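Local coordinates for AlgX/AlgJ SGNH hydrolase-like domain-containing protein (Eubacterium siraeum, PDB 4NZK), which is of unknown function but belongs to the DHHW family, whose kinship with SGNH hydrolases suggests a hydrolase-like fold, at residues A276-R281 with S301-Y306. Residues are numbered along the deposited sequence; the frame is centred on the assembly and turned at random.
Sequences ANKNGR and SFEEIY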
ATOM      1  N   ALA A 276       3.249   4.474  21.741  1.00 18.38           N
ATOM      2  CA  ALA A 276       3.485   4.062  23.115  1.00 20.21           C
ATOM      3  C   ALA A 276       4.242   2.737  23.272  1.00 19.90           C
ATOM      4  O   ALA A 276       4.590   2.373  24.383  1.00 24.03           O
ATOM      5  CB  ALA A 276       2.170   3.998  23.857  1.00 19.71           C
ATOM      6  N   ASN A 277       4.548   2.051  22.162  1.00 17.63           N
ATOM      7  CA  ASN A 277       5.292   0.814  22.210  1.00 15.51           C
ATOM      8  C   ASN A 277       6.774   1.132  22.071  1.00 19.58           C
ATOM      9  O   ASN A 277       7.304   1.243  20.976  1.00 19.79           O
ATOM     10  CB  ASN A 277       4.843  -0.151  21.122  1.00 18.30           C
ATOM     11  CG  ASN A 277       5.521  -1.513  21.233  1.00 19.39           C
ATOM     12  OD1 ASN A 277       6.440  -1.692  22.035  1.00 22.91           O
ATOM     13  ND2 ASN A 277       5.106  -2.458  20.414  1.00 19.83           N
ATOM     14  N   LYS A 278       7.443   1.242  23.207  1.00 20.12           N
ATOM     15  CA  LYS A 278       8.839   1.652  23.241  1.00 19.80           C
ATOM     16  C   LYS A 278       9.783   0.479  23.072  1.00 21.03           C
ATOM     17  O   LYS A 278      10.591   0.189  23.930  1.00 23.47           O
ATOM     18  CB  LYS A 278       9.104   2.377  24.555  1.00 26.00           C
ATOM     19  CG  LYS A 278       8.162   3.538  24.806  1.00 25.19           C
ATOM     20  CD  LYS A 278       8.174   4.581  23.723  1.00 27.34           C
ATOM     21  CE  LYS A 278       7.457   5.847  24.177  1.00 34.16           C
ATOM     22  NZ  LYS A 278       7.239   6.775  23.032  1.00 36.54           N
ATOM     23  N   ASN A 279       9.711  -0.163  21.914  1.00 19.59           N
ATOM     24  CA  ASN A 279      10.502  -1.339  21.672  1.00 17.82           C
ATOM     25  C   ASN A 279      11.800  -1.121  20.869  1.00 14.82           C
ATOM     26  O   ASN A 279      12.480  -2.092  20.512  1.00 17.23           O
ATOM     27  CB  ASN A 279       9.641  -2.401  21.027  1.00 17.27           C
ATOM     28  CG  ASN A 279       9.220  -2.063  19.619  1.00 17.24           C
ATOM     29  OD1 ASN A 279       9.578  -1.044  19.070  1.00 15.89           O
ATOM     30  ND2 ASN A 279       8.406  -2.952  19.038  1.00 16.54           N
ATOM     31  N   GLY A 280      12.136   0.141  20.618  1.00 16.49           N
ATOM     32  CA  GLY A 280      13.316   0.505  19.880  1.00 17.09           C
ATOM     33  C   GLY A 280      13.287   0.236  18.396  1.00 17.75           C
ATOM     34  O   GLY A 280      14.257   0.551  17.708  1.00 19.07           O
ATOM     35  N   ARG A 281      12.180  -0.310  17.882  1.00 13.78           N
ATOM     36  CA  ARG A 281      12.068  -0.586  16.439  1.00 14.88           C
ATOM     37  C   ARG A 281      11.509   0.641  15.750  1.00 13.61           C
ATOM     38  O   ARG A 281      10.432   1.131  16.100  1.00 15.95           O
ATOM     39  CB  ARG A 281      11.181  -1.806  16.191  1.00 13.19           C
ATOM     40  CG  ARG A 281      11.658  -3.085  16.843  1.00 15.00           C
ATOM     41  CD  ARG A 281      12.908  -3.679  16.177  1.00 15.84           C
ATOM     42  NE  ARG A 281      12.636  -4.155  14.826  1.00 14.22           N
ATOM     43  CZ  ARG A 281      12.077  -5.327  14.530  1.00 14.31           C
ATOM     44  NH1 ARG A 281      11.709  -6.194  15.485  1.00 15.17           N
ATOM     45  NH2 ARG A 281      11.867  -5.643  13.258  1.00 14.38           N
ATOM     46  N   SER A 301       3.090  -2.122  16.701  1.00 13.66           N
ATOM     47  CA  SER A 301       4.298  -2.962  16.592  1.00 11.82           C
ATOM     48  C   SER A 301       5.648  -2.241  16.581  1.00 13.17           C
ATOM     49  O   SER A 301       6.676  -2.905  16.730  1.00 15.80           O
ATOM     50  CB  SER A 301       4.206  -3.825  15.333  1.00 13.50           C
ATOM     51  OG  SER A 301       3.196  -4.825  15.439  1.00 14.92           O
ATOM     52  N   PHE A 302       5.636  -0.924  16.374  1.00 13.54           N
ATOM     53  CA  PHE A 302       6.843  -0.131  16.227  1.00 12.46           C
ATOM     54  C   PHE A 302       6.799   1.084  17.122  1.00 14.80           C
ATOM     55  O   PHE A 302       5.739   1.661  17.324  1.00 16.73           O
ATOM     56  CB  PHE A 302       7.010   0.301  14.751  1.00 11.90           C
ATOM     57  CG  PHE A 302       7.318  -0.848  13.829  1.00 12.09           C
ATOM     58  CD1 PHE A 302       8.631  -1.224  13.626  1.00 12.87           C
ATOM     59  CD2 PHE A 302       6.320  -1.581  13.220  1.00 13.22           C
ATOM     60  CE1 PHE A 302       8.956  -2.319  12.836  1.00 14.97           C
ATOM     61  CE2 PHE A 302       6.625  -2.676  12.422  1.00 12.36           C
ATOM     62  CZ  PHE A 302       7.957  -3.045  12.215  1.00 13.53           C
ATOM     63  N   GLU A 303       7.975   1.510  17.592  1.00 13.44           N
ATOM     64  CA  GLU A 303       8.124   2.704  18.405  1.00 15.34           C
ATOM     65  C   GLU A 303       7.979   3.976  17.563  1.00 13.71           C
ATOM     66  O   GLU A 303       7.371   4.962  18.005  1.00 15.84           O
ATOM     67  CB  GLU A 303       9.491   2.683  19.116  1.00 17.02           C
ATOM     68  CG  GLU A 303       9.688   3.882  20.035  1.00 17.21           C
ATOM     69  CD  GLU A 303      10.940   3.859  20.912  1.00 20.21           C
ATOM     70  OE1 GLU A 303      11.433   2.765  21.301  1.00 21.74           O
ATOM     71  OE2 GLU A 303      11.417   4.978  21.258  1.00 27.58           O
ATOM     72  N   GLU A 304       8.573   3.959  16.364  1.00 13.36           N
ATOM     73  CA  GLU A 304       8.432   5.080  15.429  1.00 14.43           C
ATOM     74  C   GLU A 304       8.188   4.537  14.051  1.00 13.74           C
ATOM     75  O   GLU A 304       8.706   3.471  13.692  1.00 14.94           O
ATOM     76  CB  GLU A 304       9.681   5.999  15.377  1.00 16.30           C
ATOM     77  CG  GLU A 304      10.046   6.660  16.690  1.00 17.15           C
ATOM     78  CD  GLU A 304      11.233   7.608  16.617  1.00 21.26           C
ATOM     79  OE1 GLU A 304      11.894   7.794  15.552  1.00 24.91           O
ATOM     80  OE2 GLU A 304      11.520   8.179  17.676  1.00 32.30           O
ATOM     81  N   ILE A 305       7.373   5.274  13.301  1.00 13.42           N
ATOM     82  CA  ILE A 305       7.090   4.970  11.918  1.00 12.93           C
ATOM     83  C   ILE A 305       7.215   6.226  11.099  1.00 13.54           C
ATOM     84  O   ILE A 305       6.580   7.226  11.404  1.00 16.12           O
ATOM     85  CB  ILE A 305       5.692   4.353  11.721  1.00 12.15           C
ATOM     86  CG1 ILE A 305       5.519   3.082  12.570  1.00 15.22           C
ATOM     87  CG2 ILE A 305       5.460   3.987  10.264  1.00 16.48           C
ATOM     88  CD1 ILE A 305       4.106   2.851  13.000  1.00 20.95           C
ATOM     89  N   TYR A 306       8.008   6.156  10.045  1.00 12.76           N
ATOM     90  CA  TYR A 306       8.116   7.255   9.079  1.00 12.99           C
ATOM     91  C   TYR A 306       7.482   6.789   7.778  1.00 13.71           C
ATOM     92  O   TYR A 306       7.830   5.755   7.256  1.00 16.36           O
ATOM     93  CB  TYR A 306       9.579   7.643   8.835  1.00 13.74           C
ATOM     94  CG  TYR A 306      10.266   8.187  10.068  1.00 12.99           C
ATOM     95  CD1 TYR A 306      10.655   7.339  11.088  1.00 16.55           C
ATOM     96  CD2 TYR A 306      10.555   9.536  10.188  1.00 19.14           C
ATOM     97  CE1 TYR A 306      11.277   7.823  12.226  1.00 17.65           C
ATOM     98  CE2 TYR A 306      11.197  10.028  11.323  1.00 19.56           C
ATOM     99  CZ  TYR A 306      11.562   9.161  12.323  1.00 20.73           C
ATOM    100  OH  TYR A 306      12.170   9.646  13.453  1.00 24.37           O
TER
HETATM  101  O   HOH W   1       7.758   6.787  20.584  1.00 39.56           O
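Glu303 pushes its side chain into the concave side of the loop 276-281, where its carboxylate takes a backbone N-H: Gly280 N donates to Glu303 OE1 at 2.8 Å, on the anti side of that oxygen. With CG anti to the backbone N (chi1 -178°) and the chain extended beyond it, the glutamate runs past Asn277 O and the CA of Lys278 to reach this N-H. Lys278, the centre of an inverse gamma turn, lays its aliphatic chain across the glutamate at about a right angle, Lys278 CD to Glu303 CD 4.0 Å, while its NZ bonds to Thr275 O and stands 4.9 Å from Glu303 OE2, near but not touching. Asn279 holds the loop both from within and to its neighbour. Its OD1 accepts from Arg281 N at 3.0 Å, closing an Asx turn, and its ND2 reaches across to Ser301 O at 2.9 Å, the acceptor lying close to the amide plane. A leucine here would probably leave Ser301 O without this donor and the turn at Arg281 N unclosed. Beyond the turn, Glu303 N donates to Arg281 O at 2.9 Å, in the carbonyl plane, and Arg281 CB approaches Phe302 CD1 obliquely at 3.7 Å; Arg281 NE forms a salt bridge with Asp328 OD1. The arrangement is an Asx turn in the loop joining strands 270-275 and 282-287, passing over the start of strand 304-309, which lies between them in the mixed sheet.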